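Side-chain contact in BH0493 protein (Bacillus halodurans C-125, PDB 2QEE), which is a putative amidohydrolase that binds zinc and probably catalyses a metal-dependent hydrolytic reaction: residues C[155-159]-C[160-164]. Numbering follows the deposited sequence.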
loop_
_atom_site.group_PDB
_atom_site.type_symbol
_atom_site.label_atom_id
_atom_site.label_comp_id
_atom_site.label_asym_id
_atom_site.label_seq_id
_atom_site.Cartn_x
_atom_site.Cartn_y
_atom_site.Cartn_z
ATOM N N ILE C 155 15.223 29.882 27.324
ATOM C CA ILE C 155 15.963 31.129 27.670
ATOM C C ILE C 155 15.556 32.348 26.829
ATOM O O ILE C 155 15.183 33.418 27.377
ATOM C CB ILE C 155 17.495 30.907 27.591
ATOM C CG1 ILE C 155 17.931 29.941 28.712
ATOM C CG2 ILE C 155 18.224 32.223 27.789
ATOM C CD1 ILE C 155 19.458 29.686 28.843
ATOM N N SER C 156 15.617 32.178 25.508
ATOM C CA SER C 156 15.260 33.248 24.586
ATOM C C SER C 156 13.838 33.742 24.872
ATOM O O SER C 156 13.577 34.952 24.884
ATOM C CB SER C 156 15.411 32.778 23.133
ATOM O OG SER C 156 16.744 32.365 22.861
ATOM N N TRP C 157 12.913 32.807 25.108
ATOM C CA TRP C 157 11.545 33.155 25.394
ATOM C C TRP C 157 11.478 33.970 26.671
ATOM O O TRP C 157 10.825 35.002 26.724
ATOM C CB TRP C 157 10.684 31.912 25.551
ATOM C CG TRP C 157 10.452 31.246 24.175
ATOM C CD1 TRP C 157 10.974 30.057 23.729
ATOM C CD2 TRP C 157 9.666 31.775 23.091
ATOM N NE1 TRP C 157 10.541 29.798 22.425
ATOM C CE2 TRP C 157 9.733 30.835 22.019
ATOM C CE3 TRP C 157 8.894 32.934 22.927
ATOM C CZ2 TRP C 157 9.082 31.062 20.780
ATOM C CZ3 TRP C 157 8.238 33.152 21.703
ATOM C CH2 TRP C 157 8.338 32.196 20.648
ATOM N N LEU C 158 12.131 33.444 27.691
ATOM C CA LEU C 158 12.137 34.119 28.999
ATOM C C LEU C 158 12.866 35.453 28.941
ATOM O O LEU C 158 12.524 36.354 29.707
ATOM C CB LEU C 158 12.658 33.182 30.095
ATOM C CG LEU C 158 11.700 32.018 30.479
ATOM C CD1 LEU C 158 12.301 31.100 31.533
ATOM C CD2 LEU C 158 10.247 32.419 30.888
ATOM N N GLU C 159 13.845 35.585 28.053
ATOM C CA GLU C 159 14.534 36.868 27.812
ATOM C C GLU C 159 13.705 37.845 27.009
ATOM O O GLU C 159 14.160 38.972 26.769
ATOM C CB GLU C 159 15.879 36.682 27.117
ATOM C CG GLU C 159 16.932 36.041 27.960
ATOM C CD GLU C 159 18.223 35.830 27.210
ATOM O OE1 GLU C 159 19.264 35.604 27.874
ATOM O OE2 GLU C 159 18.214 35.879 25.953
ATOM N N GLY C 160 12.493 37.453 26.597
ATOM C CA GLY C 160 11.620 38.385 25.905
ATOM C C GLY C 160 11.801 38.418 24.390
ATOM O O GLY C 160 11.116 39.198 23.714
ATOM N N LYS C 161 12.715 37.592 23.863
ATOM C CA LYS C 161 12.919 37.467 22.422
ATOM C C LYS C 161 11.614 37.077 21.730
ATOM O O LYS C 161 10.800 36.316 22.262
ATOM C CB LYS C 161 13.983 36.441 22.079
ATOM C CG LYS C 161 15.353 36.875 22.426
ATOM C CD LYS C 161 16.332 36.304 21.466
ATOM C CE LYS C 161 17.729 36.720 21.879
ATOM N NZ LYS C 161 18.715 35.700 21.444
ATOM N N GLN C 162 11.405 37.675 20.573
ATOM C CA GLN C 162 10.296 37.300 19.719
ATOM C C GLN C 162 10.915 36.904 18.405
ATOM O O GLN C 162 11.895 37.520 17.954
ATOM C CB GLN C 162 9.384 38.495 19.465
ATOM C CG GLN C 162 8.469 38.822 20.618
ATOM C CD GLN C 162 7.749 37.588 21.100
ATOM O OE1 GLN C 162 6.911 37.014 20.390
ATOM N NE2 GLN C 162 8.083 37.147 22.313
ATOM N N PRO C 163 10.287 35.939 17.731
ATOM C CA PRO C 163 10.768 35.569 16.391
ATOM C C PRO C 163 10.466 36.705 15.398
ATOM O O PRO C 163 9.522 37.474 15.626
ATOM C CB PRO C 163 9.896 34.356 16.037
ATOM C CG PRO C 163 8.616 34.555 16.825
ATOM C CD PRO C 163 9.044 35.241 18.116
ATOM N N ASP C 164 11.208 36.796 14.299
ATOM C CA ASP C 164 10.749 37.731 13.256
ATOM C C ASP C 164 9.451 37.265 12.610
ATOM O O ASP C 164 9.000 36.143 12.895
ATOM C CB ASP C 164 11.833 38.158 12.286
ATOM C CG ASP C 164 12.142 37.147 11.237
ATOM O OD1 ASP C 164 11.281 36.803 10.393
ATOM O OD2 ASP C 164 13.306 36.763 11.233
HETATM O O HOH W 1 9.330 36.017 24.553
#
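A Schellman motif ends helix 151-158, where Ser156 and Trp157 receive the chain as it turns at Gly160 into the loop leading to strand 167-168. Lys161 N reaches back to Ser156 O at 3.0 Å, while Gly160 N bonds Trp157 O from above its carbonyl plane. Gly160 takes a positive phi of 89°, the left-handed conformation that a Schellman turn uses at the residue leaving the helix. A water bridges the turn, donating to Trp157 O at 2.8 Å and to Lys161 O at 2.7 Å, so Trp157 O is gripped by two donors.

Over this backbone link the side chains pack on two fronts. The Lys161 chain, bent at chi2, runs beside Ser156, its CD 4.0 Å from Ser156 CB. It lies alongside Glu159 and points the same way, but Glu159 OE2 and Lys161 NZ are 4.5 Å apart, too far to count as a salt bridge; the ammonium is hydrogen-bonded instead to Asn35 O. With CG beside its backbone N (chi1 -73°), Trp157 brings the six-membered part of its indole back to the loop. There CH2 meets Pro163 CD at 4.0 Å, the two side chains crossing at about a right angle. Gln162 brings NE2 to 4.0 Å from Trp157 CZ3, its amide plane turned 63° from the ring. Phe36 packs edge-to-face with the same indole, and Met217 of helix 200-217 touches it too.

Backbone bonds and the bridging water thus satisfy the carbonyls of Ser156 and Trp157, while the indole packs against the start of the loop. The Glu159 carboxylate probably adds only a modest electrostatic pull on Lys161, whose ammonium ties the turn to the loop carrying Asn35.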